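Local coordinates for protein sensor kinase CusS (Escherichia coli, PDB 5KU5) that senses copper and silver ions through its periplasmic domain and, as a membrane-bound histidine kinase, activates the response regulator CusR by phosphorylation, at residues E8-D13 with I132-D137; N48-L53 with S109-I114; G58-H63 with A67-E72. One frame throughout, in Å; residues are numbered along the deposited sequence. Where two conformers were deposited one is given.

In the fold
All three contacts belong to the periplasmic sensor domain and reach one antiparallel sheet. Contacts 1 and 2 have centres about 8 Å apart, and Asp10 OD2 forms a salt bridge with Arg112 NH1 at 2.8 Å. Contact 3, centred about 11 Å from contact 2 and 19 Å from contact 1, joins the former through Ser52 OG and Asp69 OD1, 2.7 Å apart. Silver-binding residues are Ser47 and His108, immediately before the segments of contact 2, with Met96 and Met98. The side chains of Trp111, Asp10 and Ala67 lie about 5, 7 and 8 Å from a silver, not necessarily the same ion. The chain loop closed by contact 1 contains that of contact 2, which contains contact 3.

Contact 1. Residues E8-D13 with I132-D137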
loop_
_atom_site.group_PDB
_atom_site.type_symbol
_atom_site.label_atom_id
_atom_site.label_comp_id
_atom_site.label_asym_id
_atom_site.label_seq_id
_atom_site.Cartn_x
_atom_site.Cartn_y
_atom_site.Cartn_z
ATOM N N GLU A 8 0.436 9.187 11.580
ATOM C CA GLU A 8 -0.083 9.864 10.383
ATOM C C GLU A 8 0.187 9.077 9.094
ATOM O O GLU A 8 -0.677 9.032 8.212
ATOM C CB GLU A 8 0.473 11.292 10.270
ATOM C CG GLU A 8 -0.069 12.263 11.317
ATOM C CD GLU A 8 -1.553 12.574 11.153
ATOM O OE1 GLU A 8 -2.030 12.719 10.005
ATOM O OE2 GLU A 8 -2.253 12.680 12.182
ATOM N N GLN A 9 1.370 8.463 8.991
ATOM C CA GLN A 9 1.661 7.505 7.907
ATOM C C GLN A 9 0.582 6.421 7.829
ATOM O O GLN A 9 0.026 6.167 6.761
ATOM C CB GLN A 9 3.025 6.821 8.101
ATOM C CG GLN A 9 4.242 7.642 7.716
ATOM C CD GLN A 9 5.530 6.836 7.838
ATOM O OE1 GLN A 9 5.789 6.219 8.876
ATOM N NE2 GLN A 9 6.338 6.826 6.779
ATOM N N ASP A 10 0.293 5.805 8.974
ATOM C CA ASP A 10 -0.708 4.734 9.072
ATOM C C ASP A 10 -2.120 5.221 8.772
ATOM O O ASP A 10 -2.849 4.576 8.023
ATOM C CB ASP A 10 -0.681 4.091 10.465
ATOM C CG ASP A 10 0.630 3.388 10.759
ATOM O OD1 ASP A 10 1.476 3.290 9.844
ATOM O OD2 ASP A 10 0.826 2.934 11.904
ATOM N N ILE A 11 -2.494 6.356 9.359
ATOM C CA ILE A 11 -3.816 6.962 9.131
ATOM C C ILE A 11 -4.068 7.220 7.638
ATOM O O ILE A 11 -5.166 6.963 7.141
ATOM C CB ILE A 11 -3.993 8.245 9.979
ATOM C CG1 ILE A 11 -4.195 7.857 11.452
ATOM C CG2 ILE A 11 -5.172 9.089 9.498
ATOM C CD1 ILE A 11 -3.914 8.969 12.440
ATOM N N ASN A 12 -3.045 7.705 6.936
ATOM C CA ASN A 12 -3.121 7.918 5.491
ATOM C C ASN A 12 -3.347 6.618 4.705
ATOM O O ASN A 12 -4.177 6.579 3.794
ATOM C CB ASN A 12 -1.857 8.630 4.996
ATOM C CG ASN A 12 -1.901 8.944 3.512
ATOM O OD1 ASN A 12 -1.019 8.535 2.756
ATOM N ND2 ASN A 12 -2.935 9.664 3.085
ATOM N N ASP A 13 -2.605 5.567 5.056
ATOM C CA ASP A 13 -2.810 4.235 4.463
ATOM C C ASP A 13 -4.216 3.704 4.758
ATOM O O ASP A 13 -4.886 3.189 3.862
ATOM C CB ASP A 13 -1.765 3.226 4.969
ATOM C CG ASP A 13 -0.350 3.528 4.475
ATOM O OD1 ASP A 13 -0.172 4.426 3.621
ATOM O OD2 ASP A 13 0.594 2.851 4.942
ATOM N N ILE A 132 -10.872 -2.368 9.953
ATOM C CA ILE A 132 -9.616 -2.422 9.194
ATOM C C ILE A 132 -8.455 -2.329 10.178
ATOM O O ILE A 132 -8.416 -1.400 10.974
ATOM C CB ILE A 132 -9.489 -1.238 8.201
ATOM C CG1 ILE A 132 -10.748 -1.107 7.329
ATOM C CG2 ILE A 132 -8.249 -1.408 7.322
ATOM C CD1 ILE A 132 -10.836 0.199 6.563
ATOM N N ALA A 133 -7.513 -3.273 10.100
ATOM C CA ALA A 133 -6.325 -3.291 10.955
ATOM C C ALA A 133 -5.053 -3.283 10.102
ATOM O O ALA A 133 -4.868 -4.162 9.266
ATOM C CB ALA A 133 -6.349 -4.517 11.854
ATOM N N LEU A 134 -4.187 -2.292 10.328
ATOM C CA LEU A 134 -2.903 -2.156 9.624
ATOM C C LEU A 134 -1.754 -2.499 10.568
ATOM O O LEU A 134 -1.733 -2.044 11.712
ATOM C CB LEU A 134 -2.725 -0.722 9.104
ATOM C CG LEU A 134 -1.395 -0.363 8.425
ATOM C CD1 LEU A 134 -1.230 -1.140 7.131
ATOM C CD2 LEU A 134 -1.307 1.132 8.158
ATOM N N SER A 135 -0.792 -3.281 10.078
ATOM C CA SER A 135 0.353 -3.710 10.885
ATOM C C SER A 135 1.257 -2.543 11.273
ATOM O O SER A 135 1.642 -1.742 10.420
ATOM C CB SER A 135 1.187 -4.756 10.144
ATOM O OG SER A 135 2.384 -5.036 10.855
ATOM N N ILE A 136 1.601 -2.471 12.557
ATOM C CA ILE A 136 2.500 -1.436 13.080
ATOM C C ILE A 136 3.780 -2.021 13.687
ATOM O O ILE A 136 4.516 -1.314 14.371
ATOM C CB ILE A 136 1.776 -0.523 14.105
ATOM C CG1 ILE A 136 1.412 -1.272 15.396
ATOM C CG2 ILE A 136 0.523 0.064 13.479
ATOM C CD1 ILE A 136 0.879 -0.374 16.495
ATOM N N ASP A 137 4.059 -3.295 13.423
ATOM C CA ASP A 137 5.197 -3.978 14.051
ATOM C C ASP A 137 6.532 -3.345 13.679
ATOM O O ASP A 137 7.411 -3.215 14.530
ATOM C CB ASP A 137 5.216 -5.465 13.695
ATOM C CG ASP A 137 3.998 -6.196 14.213
ATOM O OD1 ASP A 137 2.900 -5.992 13.655
ATOM O OD2 ASP A 137 4.133 -6.983 15.170
HETATM O O HOH W 1 2.545 0.773 9.524
#
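A first torsion of 176° carries the Leu134 side chain off its strand, CG opposite the backbone N, so that CD2 lies against Asp10 and Asp13, whose own first torsions set CG beside the backbone N (chi1 -64° in Asp10). The two aspartates are three residues apart on the helix, so one methyl meets both: CD2 of Leu134 is 3.8 Å from Asp10 CA and 3.8 Å from Asp13 CB. Only this branch of the leucine makes the contact. Within the two segments it rests on the CA and CB of Asp10 and the CB of Asp13; Leu14, a turn on from Asp10, also touches Leu134.

Ile136 meets the polar end of Asp10 by a different route. Its CG2 branch comes within 3.3 Å of Asp10 OD2, the two side chains crossing at about a right angle. This is packing alone; the same oxygen forms a salt bridge with Arg112 NH1. The other oxygen, OD1, accepts a hydrogen bond from a water at 2.8 Å, which also donates to Ser135 O at 2.8 Å and so links helix to strand. OD1 is hydrogen-bonded to His139 NE2 as well. Both oxygens of this buried carboxylate are thus gripped, which fixes its rotation, and the arginine would be expected to favour its negative charge.

Ile136 stands at the N-cap position of helix 137-146, so the contact falls where strand 125-135 hands over to the C-terminal helix. On the same helix as Asp10, Gln9 hydrogen-bonds Gln9 of the second subunit, which places this helix at the dimer interface. The geometry is that of a PDC-fold sensor domain, in which the long N-terminal helix, here 2-25, packs across a central antiparallel sheet.

Contact 2. Residues N48-L53 with S109-I114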
loop_
_atom_site.group_PDB
_atom_site.type_symbol
_atom_site.label_atom_id
_atom_site.label_comp_id
_atom_site.label_asym_id
_atom_site.label_seq_id
_atom_site.Cartn_x
_atom_site.Cartn_y
_atom_site.Cartn_z
ATOM N N ASN A 48 -0.065 -6.973 4.890
ATOM C CA ASN A 48 0.053 -6.293 6.189
ATOM C C ASN A 48 -1.259 -5.698 6.739
ATOM O O ASN A 48 -1.226 -4.832 7.619
ATOM C CB ASN A 48 1.123 -5.198 6.073
ATOM C CG ASN A 48 0.727 -4.081 5.111
ATOM O OD1 ASN A 48 -0.114 -4.262 4.226
ATOM N ND2 ASN A 48 1.342 -2.920 5.280
ATOM N N VAL A 49 -2.399 -6.163 6.229
ATOM C CA VAL A 49 -3.709 -5.644 6.620
ATOM C C VAL A 49 -4.664 -6.805 6.904
ATOM O O VAL A 49 -4.717 -7.775 6.146
ATOM C CB VAL A 49 -4.307 -4.725 5.525
ATOM C CG1 VAL A 49 -5.748 -4.327 5.845
ATOM C CG2 VAL A 49 -3.447 -3.484 5.351
ATOM N N LEU A 50 -5.400 -6.697 8.009
ATOM C CA LEU A 50 -6.500 -7.605 8.323
ATOM C C LEU A 50 -7.779 -6.792 8.353
ATOM O O LEU A 50 -7.770 -5.633 8.783
ATOM C CB LEU A 50 -6.293 -8.263 9.684
ATOM C CG LEU A 50 -5.094 -9.199 9.820
ATOM C CD1 LEU A 50 -4.915 -9.586 11.279
ATOM C CD2 LEU A 50 -5.250 -10.434 8.943
ATOM N N ILE A 51 -8.872 -7.389 7.880
ATOM C CA ILE A 51 -10.179 -6.745 7.956
ATOM C C ILE A 51 -11.225 -7.705 8.514
ATOM O O ILE A 51 -11.059 -8.927 8.459
ATOM C CB ILE A 51 -10.629 -6.144 6.592
ATOM C CG1 ILE A 51 -11.119 -7.220 5.611
ATOM C CG2 ILE A 51 -9.514 -5.313 5.964
ATOM C CD1 ILE A 51 -12.627 -7.357 5.541
ATOM N N SER A 52 -12.293 -7.128 9.057
ATOM C CA SER A 52 -13.461 -7.880 9.492
ATOM C C SER A 52 -14.718 -7.087 9.162
ATOM O O SER A 52 -14.788 -5.887 9.436
ATOM C CB SER A 52 -13.402 -8.151 10.990
ATOM O OG SER A 52 -14.517 -8.931 11.398
ATOM N N LEU A 53 -15.698 -7.767 8.573
ATOM C CA LEU A 53 -16.960 -7.159 8.188
ATOM C C LEU A 53 -18.065 -7.730 9.072
ATOM O O LEU A 53 -18.297 -8.943 9.077
ATOM C CB LEU A 53 -17.244 -7.437 6.711
ATOM C CG LEU A 53 -18.347 -6.604 6.051
ATOM C CD1 LEU A 53 -17.934 -5.142 5.938
ATOM C CD2 LEU A 53 -18.688 -7.172 4.682
ATOM N N SER A 109 1.943 -8.983 14.687
ATOM C CA SER A 109 0.965 -9.137 15.772
ATOM C C SER A 109 0.512 -7.832 16.458
ATOM O O SER A 109 -0.108 -7.888 17.520
ATOM C CB SER A 109 1.508 -10.125 16.811
ATOM O OG SER A 109 2.646 -9.605 17.469
ATOM N N ASN A 110 0.787 -6.674 15.854
ATOM C CA ASN A 110 0.402 -5.371 16.427
ATOM C C ASN A 110 -0.225 -4.483 15.370
ATOM O O ASN A 110 0.300 -4.383 14.261
ATOM C CB ASN A 110 1.611 -4.665 17.034
ATOM C CG ASN A 110 2.199 -5.426 18.200
ATOM O OD1 ASN A 110 1.663 -5.401 19.307
ATOM N ND2 ASN A 110 3.304 -6.114 17.954
ATOM N N TRP A 111 -1.333 -3.824 15.717
ATOM C CA TRP A 111 -2.200 -3.188 14.720
ATOM C C TRP A 111 -2.728 -1.820 15.146
ATOM O O TRP A 111 -2.988 -1.584 16.329
ATOM C CB TRP A 111 -3.391 -4.105 14.393
ATOM C CG TRP A 111 -3.001 -5.531 14.183
ATOM C CD1 TRP A 111 -2.897 -6.496 15.140
ATOM C CD2 TRP A 111 -2.625 -6.147 12.947
ATOM N NE1 TRP A 111 -2.490 -7.679 14.576
ATOM C CE2 TRP A 111 -2.312 -7.492 13.230
ATOM C CE3 TRP A 111 -2.528 -5.691 11.624
ATOM C CZ2 TRP A 111 -1.907 -8.395 12.238
ATOM C CZ3 TRP A 111 -2.127 -6.587 10.634
ATOM C CH2 TRP A 111 -1.822 -7.927 10.950
ATOM N N ARG A 112 -2.872 -0.930 14.163
ATOM C CA ARG A 112 -3.694 0.271 14.292
ATOM C C ARG A 112 -5.018 -0.054 13.626
ATOM O O ARG A 112 -5.034 -0.453 12.453
ATOM C CB ARG A 112 -3.050 1.492 13.626
ATOM C CG ARG A 112 -2.328 2.390 14.609
ATOM C CD ARG A 112 -1.840 3.691 13.994
ATOM N NE ARG A 112 -1.140 4.458 15.024
ATOM C CZ ARG A 112 0.152 4.354 15.339
ATOM N NH1 ARG A 112 0.980 3.550 14.672
ATOM N NH2 ARG A 112 0.629 5.096 16.333
ATOM N N MET A 113 -6.114 0.121 14.372
ATOM C CA MET A 113 -7.448 -0.264 13.913
ATOM C C MET A 113 -8.392 0.932 13.855
ATOM O O MET A 113 -8.377 1.786 14.742
ATOM C CB MET A 113 -8.036 -1.341 14.833
ATOM C CG MET A 113 -9.386 -1.894 14.383
ATOM S SD MET A 113 -10.811 -0.976 15.013
ATOM C CE MET A 113 -10.774 -1.435 16.743
ATOM N N ILE A 114 -9.211 0.969 12.805
ATOM C CA ILE A 114 -10.335 1.891 12.688
ATOM C C ILE A 114 -11.545 1.089 12.227
ATOM O O ILE A 114 -11.406 -0.053 11.773
ATOM C CB ILE A 114 -10.069 3.048 11.696
ATOM C CG1 ILE A 114 -9.706 2.531 10.295
ATOM C CG2 ILE A 114 -8.964 3.952 12.227
ATOM C CD1 ILE A 114 -9.905 3.564 9.209
#
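This is a buried CH-pi contact between two strands that are not sheet neighbours: Leu50 on strand 49-54 meets Trp111 on strand 111-122 across the intervening strand 125-135. The nearest CA atoms, of Val49 and Trp111, are 8.6 Å apart, so the side chains must bridge the gap. Trp111 has CG beside its backbone N (chi1 -45°), and a chi2 of 88° presents the ring face to Leu50. Leu50 CD1 lies over that face, 3.8 Å from the centroid of the six-membered ring and 28° off its normal. The methyl sits toward the rim, as its 3.4 Å approach to Trp111 CZ2 confirms. Leu50 CG follows behind it, 3.7 Å from Trp111 CH2.

The edge of the ring meets the backbone: Asn48 O lies near its plane, 3.6 Å from Trp111 CZ3. Leu91 and Ser135 are further neighbours of the ring, while its NE1 is hydrogen-bonded to Pro94 O, which helps fix the orientation. Val49 points away and packs on Ile17 of helix 2-25. The result is aliphatic-aromatic packing between next-but-one strands on one face of the PDC-fold sheet, with the Trp111 side chain about 5 Å from a bound silver ion.

Contact 3. Residues G58-H63 with A67-E72; sequences GKTVYH and APDIRE
The segments 58-63 and 67-72 run back past each other, their end-to-end directions 166° apart, and they draw together from 8.0 Å between the CA atoms of Thr60 and Arg71 to 5.7 Å between those of His63 and Asp69. Thr60 OG1 is the link in a polar chain. It donates to Asp69 OD2 at 2.6 Å, on the syn side but tilted out of the carboxylate plane, and accepts from Arg71 NH1 at 2.8 Å, nearly in the guanidinium plane and with an N-H...O angle of 155°.

The bend of Arg71 at its third torsion (chi3 67°) turns the guanidinium toward Gly58. There NH2 donates to Gly58 O at 2.7 Å, approaching from above the carbonyl plane, and NH1 adds a weak bond to the same oxygen. Asp69 OD1 meanwhile accepts from Arg71 N at 3.1 Å, closing an Asx turn. The hydrogen comes from above the carboxylate plane, and Ser52 OG is bonded to OD1 too. Bonds at both oxygens fix the rotation of the carboxylate, one of them crossing to Thr60.

His63 contributes a ring face. Asp69 CB lies 4.0 Å from its centroid, close to the ring normal, a CH-pi contact in which ring and carboxylate planes are nearly parallel.

Strand 60-63, with a classic beta bulge where Val61 and Tyr62 both face Leu53, edges the sheet beside strand 49-54. The segment 67-72, with a 3-10 turn at 70-72, folds back over these strands, with Ile70 reaching strand 125-135, while Tyr62 points away to pack on helix 32-44.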
loop_
_atom_site.group_PDB
_atom_site.type_symbol
_atom_site.label_atom_id
_atom_site.label_comp_id
_atom_site.label_asym_id
_atom_site.label_seq_id
_atom_site.Cartn_x
_atom_site.Cartn_y
_atom_site.Cartn_z
ATOM N N GLY A 58 -24.178 -7.009 14.438
ATOM C CA GLY A 58 -22.839 -7.055 15.020
ATOM C C GLY A 58 -22.194 -8.428 14.984
ATOM O O GLY A 58 -21.327 -8.721 15.809
ATOM N N LYS A 59 -22.606 -9.265 14.033
ATOM C CA LYS A 59 -22.021 -10.590 13.839
ATOM C C LYS A 59 -21.131 -10.565 12.598
ATOM O O LYS A 59 -21.510 -9.998 11.573
ATOM C CB LYS A 59 -23.120 -11.648 13.692
ATOM C CG LYS A 59 -22.604 -13.049 13.370
ATOM C CD LYS A 59 -23.567 -14.155 13.792
ATOM C CE LYS A 59 -24.958 -14.009 13.187
ATOM N NZ LYS A 59 -24.941 -13.823 11.709
ATOM N N THR A 60 -19.963 -11.195 12.696
ATOM C CA THR A 60 -18.983 -11.202 11.610
ATOM C C THR A 60 -19.470 -12.025 10.412
ATOM O O THR A 60 -19.743 -13.218 10.539
ATOM C CB THR A 60 -17.621 -11.740 12.099
ATOM O OG1 THR A 60 -17.143 -10.905 13.158
ATOM C CG2 THR A 60 -16.589 -11.759 10.969
ATOM N N VAL A 61 -19.580 -11.365 9.261
ATOM C CA VAL A 61 -19.949 -12.009 7.995
ATOM C C VAL A 61 -18.703 -12.458 7.224
ATOM O O VAL A 61 -18.734 -13.484 6.543
ATOM C CB VAL A 61 -20.866 -11.079 7.151
ATOM C CG1 VAL A 61 -20.839 -11.404 5.655
ATOM C CG2 VAL A 61 -22.290 -11.171 7.672
ATOM N N TYR A 62 -17.621 -11.686 7.317
ATOM C CA TYR A 62 -16.347 -12.056 6.705
ATOM C C TYR A 62 -15.178 -11.496 7.513
ATOM O O TYR A 62 -15.283 -10.420 8.100
ATOM C CB TYR A 62 -16.287 -11.548 5.259
ATOM C CG TYR A 62 -14.936 -11.730 4.600
ATOM C CD1 TYR A 62 -14.577 -12.946 4.016
ATOM C CD2 TYR A 62 -14.004 -10.691 4.582
ATOM C CE1 TYR A 62 -13.333 -13.116 3.423
ATOM C CE2 TYR A 62 -12.757 -10.852 3.994
ATOM C CZ TYR A 62 -12.427 -12.064 3.415
ATOM O OH TYR A 62 -11.191 -12.217 2.831
ATOM N N HIS A 63 -14.075 -12.243 7.543
ATOM C CA HIS A 63 -12.796 -11.740 8.039
ATOM C C HIS A 63 -11.636 -12.372 7.266
ATOM O O HIS A 63 -11.808 -13.402 6.613
ATOM C CB HIS A 63 -12.656 -11.974 9.550
ATOM C CG HIS A 63 -12.590 -13.418 9.943
ATOM N ND1 HIS A 63 -11.398 -14.093 10.090
ATOM C CD2 HIS A 63 -13.567 -14.310 10.231
ATOM C CE1 HIS A 63 -11.643 -15.342 10.448
ATOM N NE2 HIS A 63 -12.951 -15.500 10.537
ATOM N N ALA A 67 -5.421 -14.779 9.833
ATOM C CA ALA A 67 -5.465 -14.652 11.290
ATOM C C ALA A 67 -6.870 -14.899 11.839
ATOM O O ALA A 67 -7.826 -15.017 11.069
ATOM C CB ALA A 67 -4.994 -13.260 11.692
ATOM N N PRO A 68 -6.998 -14.981 13.175
ATOM C CA PRO A 68 -8.319 -14.897 13.796
ATOM C C PRO A 68 -9.006 -13.556 13.525
ATOM O O PRO A 68 -8.338 -12.567 13.198
ATOM C CB PRO A 68 -8.019 -15.050 15.291
ATOM C CG PRO A 68 -6.757 -15.832 15.347
ATOM C CD PRO A 68 -5.967 -15.416 14.138
ATOM N N ASP A 69 -10.331 -13.549 13.654
ATOM C CA ASP A 69 -11.152 -12.346 13.488
ATOM C C ASP A 69 -10.663 -11.250 14.438
ATOM O O ASP A 69 -10.619 -11.462 15.653
ATOM C CB ASP A 69 -12.623 -12.700 13.769
ATOM C CG ASP A 69 -13.583 -11.528 13.576
ATOM O OD1 ASP A 69 -13.176 -10.434 13.129
ATOM O OD2 ASP A 69 -14.776 -11.716 13.885
ATOM N N ILE A 70 -10.283 -10.096 13.879
ATOM C CA ILE A 70 -9.806 -8.961 14.693
ATOM C C ILE A 70 -10.858 -8.414 15.661
ATOM O O ILE A 70 -10.495 -7.883 16.711
ATOM C CB ILE A 70 -9.202 -7.795 13.856
ATOM C CG1 ILE A 70 -10.239 -7.140 12.926
ATOM C CG2 ILE A 70 -7.959 -8.268 13.104
ATOM C CD1 ILE A 70 -9.672 -6.034 12.060
ATOM N N ARG A 71 -12.141 -8.575 15.331
ATOM C CA ARG A 71 -13.238 -8.168 16.227
ATOM C C ARG A 71 -13.238 -8.883 17.583
ATOM O O ARG A 71 -13.801 -8.363 18.547
ATOM C CB ARG A 71 -14.602 -8.342 15.545
ATOM C CG ARG A 71 -14.820 -7.369 14.395
ATOM C CD ARG A 71 -16.208 -7.490 13.798
ATOM N NE ARG A 71 -17.234 -7.054 14.753
ATOM C CZ ARG A 71 -18.270 -7.778 15.193
ATOM N NH1 ARG A 71 -18.499 -9.028 14.775
ATOM N NH2 ARG A 71 -19.111 -7.230 16.066
ATOM N N GLU A 72 -12.598 -10.051 17.657
ATOM C CA GLU A 72 -12.363 -10.733 18.938
ATOM C C GLU A 72 -11.363 -9.999 19.849
ATOM O O GLU A 72 -11.284 -10.298 21.040
ATOM C CB GLU A 72 -11.862 -12.164 18.712
ATOM C CG GLU A 72 -12.804 -13.058 17.914
ATOM C CD GLU A 72 -12.364 -14.515 17.873
ATOM O OE1 GLU A 72 -11.397 -14.889 18.564
ATOM O OE2 GLU A 72 -13.000 -15.301 17.144
#